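Local coordinates for protein putative cellulase CEL6 (Mycobacterium tuberculosis, PDB 1UP2) that probably hydrolyses internal beta-1,4-glucosidic bonds of cellulose, as a glycoside hydrolase family 6 endoglucanase, at residues S41-Q46 and V72-G77. Residues are numbered along the deposited sequence; the frame is centred on the assembly and turned at random.
With BGC (beta-D-glucopyranose), chain E; IFM (5-hydroxymethyl-3,4-dihydroxypiperidine), chain D.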
loop_
_atom_site.group_PDB
_atom_site.type_symbol
_atom_site.label_atom_id
_atom_site.label_comp_id
_atom_site.label_asym_id
_atom_site.label_seq_id
_atom_site.Cartn_x
_atom_site.Cartn_y
_atom_site.Cartn_z
ATOM N N SER A 41 -7.036 -0.146 0.922
ATOM C CA SER A 41 -6.365 0.936 1.619
ATOM C C SER A 41 -6.697 2.294 1.025
ATOM O O SER A 41 -6.978 2.443 -0.170
ATOM C CB SER A 41 -4.850 0.700 1.690
ATOM O OG SER A 41 -4.244 1.097 0.477
ATOM N N TYR A 42 -6.643 3.291 1.892
ATOM C CA TYR A 42 -7.010 4.675 1.578
ATOM C C TYR A 42 -5.686 5.467 1.475
ATOM O O TYR A 42 -4.911 5.530 2.422
ATOM C CB TYR A 42 -7.902 5.139 2.724
ATOM C CG TYR A 42 -8.304 6.573 2.778
ATOM C CD1 TYR A 42 -9.242 7.083 1.926
ATOM C CD2 TYR A 42 -7.836 7.385 3.802
ATOM C CE1 TYR A 42 -9.652 8.413 2.045
ATOM C CE2 TYR A 42 -8.257 8.683 3.937
ATOM C CZ TYR A 42 -9.160 9.187 3.067
ATOM O OH TYR A 42 -9.545 10.502 3.226
ATOM N N TRP A 43 -5.396 5.974 0.285
ATOM C CA TRP A 43 -4.090 6.567 -0.012
ATOM C C TRP A 43 -4.084 8.077 0.268
ATOM O O TRP A 43 -4.976 8.823 -0.182
ATOM C CB TRP A 43 -3.705 6.348 -1.481
ATOM C CG TRP A 43 -3.389 4.936 -1.855
ATOM C CD1 TRP A 43 -4.242 3.882 -1.801
ATOM C CD2 TRP A 43 -2.164 4.422 -2.393
ATOM N NE1 TRP A 43 -3.627 2.739 -2.231
ATOM C CE2 TRP A 43 -2.360 3.036 -2.630
ATOM C CE3 TRP A 43 -0.929 4.984 -2.720
ATOM C CZ2 TRP A 43 -1.393 2.219 -3.159
ATOM C CZ3 TRP A 43 0.055 4.154 -3.256
ATOM C CH2 TRP A 43 -0.188 2.788 -3.486
ATOM N N LEU A 44 -3.054 8.529 0.972
ATOM C CA LEU A 44 -2.854 9.944 1.225
ATOM C C LEU A 44 -1.533 10.403 0.626
ATOM O O LEU A 44 -0.525 9.723 0.728
ATOM C CB LEU A 44 -2.849 10.209 2.715
ATOM C CG LEU A 44 -4.168 9.842 3.444
ATOM C CD1 LEU A 44 -4.026 9.956 4.952
ATOM C CD2 LEU A 44 -5.282 10.715 2.988
ATOM N N ASP A 45 -1.548 11.577 0.030
ATOM C CA ASP A 45 -0.328 12.152 -0.505
ATOM C C ASP A 45 -0.317 13.653 -0.314
ATOM O O ASP A 45 -0.945 14.152 0.615
ATOM C CB ASP A 45 -0.150 11.710 -1.953
ATOM C CG ASP A 45 -1.222 12.253 -2.885
ATOM O OD1 ASP A 45 -2.139 13.025 -2.467
ATOM O OD2 ASP A 45 -1.201 11.912 -4.080
ATOM N N GLN A 46 0.450 14.359 -1.148
ATOM C CA GLN A 46 0.598 15.801 -1.045
ATOM C C GLN A 46 -0.649 16.662 -1.327
ATOM O O GLN A 46 -0.641 17.854 -1.046
ATOM C CB GLN A 46 1.826 16.298 -1.851
ATOM C CG GLN A 46 1.657 16.430 -3.378
ATOM C CD GLN A 46 1.346 15.108 -4.077
ATOM O OE1 GLN A 46 1.886 14.064 -3.723
ATOM N NE2 GLN A 46 0.448 15.151 -5.057
ATOM N N VAL A 72 -7.176 0.772 6.842
ATOM C CA VAL A 72 -5.826 0.685 6.273
ATOM C C VAL A 72 -5.597 1.960 5.469
ATOM O O VAL A 72 -6.409 2.309 4.609
ATOM C CB VAL A 72 -5.664 -0.534 5.359
ATOM C CG1 VAL A 72 -4.201 -0.710 4.908
ATOM C CG2 VAL A 72 -6.205 -1.813 6.071
ATOM N N LEU A 73 -4.508 2.657 5.792
ATOM C CA LEU A 73 -4.114 3.901 5.132
ATOM C C LEU A 73 -2.756 3.673 4.503
ATOM O O LEU A 73 -1.885 3.021 5.093
ATOM C CB LEU A 73 -4.005 5.027 6.148
ATOM C CG LEU A 73 -5.354 5.324 6.838
ATOM C CD1 LEU A 73 -5.509 4.494 8.092
ATOM C CD2 LEU A 73 -5.494 6.754 7.153
ATOM N N THR A 74 -2.577 4.213 3.308
ATOM C CA THR A 74 -1.301 4.195 2.623
ATOM C C THR A 74 -0.756 5.611 2.495
ATOM O O THR A 74 -1.427 6.528 1.943
ATOM C CB THR A 74 -1.477 3.565 1.243
ATOM O OG1 THR A 74 -1.940 2.211 1.397
ATOM C CG2 THR A 74 -0.126 3.456 0.493
ATOM N N LEU A 75 0.464 5.782 3.001
ATOM C CA LEU A 75 1.177 7.041 2.933
ATOM C C LEU A 75 2.054 7.056 1.702
ATOM O O LEU A 75 2.940 6.224 1.549
ATOM C CB LEU A 75 1.981 7.260 4.218
ATOM C CG LEU A 75 1.167 7.314 5.518
ATOM C CD1 LEU A 75 2.113 7.704 6.666
ATOM C CD2 LEU A 75 -0.078 8.266 5.436
ATOM N N TYR A 76 1.800 7.996 0.803
ATOM C CA TYR A 76 2.468 8.044 -0.497
ATOM C C TYR A 76 2.843 9.490 -0.843
ATOM O O TYR A 76 2.404 10.038 -1.852
ATOM C CB TYR A 76 1.560 7.405 -1.578
ATOM C CG TYR A 76 2.213 7.080 -2.888
ATOM C CD1 TYR A 76 3.470 6.424 -2.956
ATOM C CD2 TYR A 76 1.551 7.354 -4.100
ATOM C CE1 TYR A 76 4.066 6.135 -4.174
ATOM C CE2 TYR A 76 2.170 7.098 -5.321
ATOM C CZ TYR A 76 3.417 6.481 -5.355
ATOM O OH TYR A 76 3.987 6.197 -6.596
ATOM N N GLY A 77 3.642 10.114 0.026
ATOM C CA GLY A 77 4.010 11.503 -0.132
ATOM C C GLY A 77 5.515 11.791 -0.176
ATOM O O GLY A 77 5.908 12.960 -0.067
HETATM C C2 BGC E . -1.414 6.558 -7.547
HETATM C C3 BGC E . -2.342 7.079 -6.430
HETATM C C4 BGC E . -3.466 6.099 -6.071
HETATM C C5 BGC E . -2.899 4.658 -5.909
HETATM C C6 BGC E . -3.922 3.538 -5.633
HETATM C C1 BGC E . -1.027 5.102 -7.308
HETATM O O2 BGC E . -0.265 7.384 -7.762
HETATM O O3 BGC E . -2.867 8.351 -6.766
HETATM O O4 BGC E . -4.068 6.584 -4.884
HETATM O O5 BGC E . -2.173 4.307 -7.074
HETATM O O6 BGC E . -4.694 3.262 -6.795
HETATM O O4 IFM D . -0.372 4.621 -8.464
HETATM C C4 IFM D . 0.457 3.480 -8.188
HETATM C C3 IFM D . 0.480 2.702 -9.477
HETATM O O3 IFM D . -0.731 1.953 -9.600
HETATM C C2 IFM D . 1.724 1.832 -9.591
HETATM N N IFM D . 2.966 2.615 -9.592
HETATM C C1 IFM D . 2.936 3.871 -8.850
HETATM C C5 IFM D . 1.868 3.929 -7.737
HETATM C C6 IFM D . 2.319 3.201 -6.482
HETATM O O6 IFM D . 2.196 1.804 -6.576
#
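The indole of W43 is sandwiched: the glucose unit of the ligand lies over one face, its C6 3.4 Å from W43 CE2, while T74 CG2 lies over the opposite face, 3.6 Å from the centroid of the six-membered ring. The benzo edge of W43 in turn meets the face of Y76 in a T-shaped pair, planes at 88° and W43 CZ3 3.6 Å from Y76 CD2. Such stacking of a pyranose on tryptophan is characteristic of carbohydrate-binding clefts, here probably a sugar subsite of the cellulase. With CG2 trans to its own N, T74 turns the methyl to the indole and leaves OG1 to donate to S41 OG at 2.7 Å; I260 O bonds to both S41 OG and W43 NE1, tying the indole's pyrrole side to the serine-threonine pair. Y76 OH lies 3.3 Å from C5 of the piperidine, so both rings border the ligand. Four backbone bonds join the parallel strands: Y42 N to V72 O, T74 N to Y42 O, L44 N to T74 O and Y76 N to L44 O. On the reverse face L73 CD2 touches Y42 and L44. Strand 42-44, outermost in the sheet within this chain, forms a beta-alpha-beta unit with helix 50-66, which packs on Y42 and L44, and strand 72-75; L75 meets helix 94-108, and strand 113-117 continues the sheet.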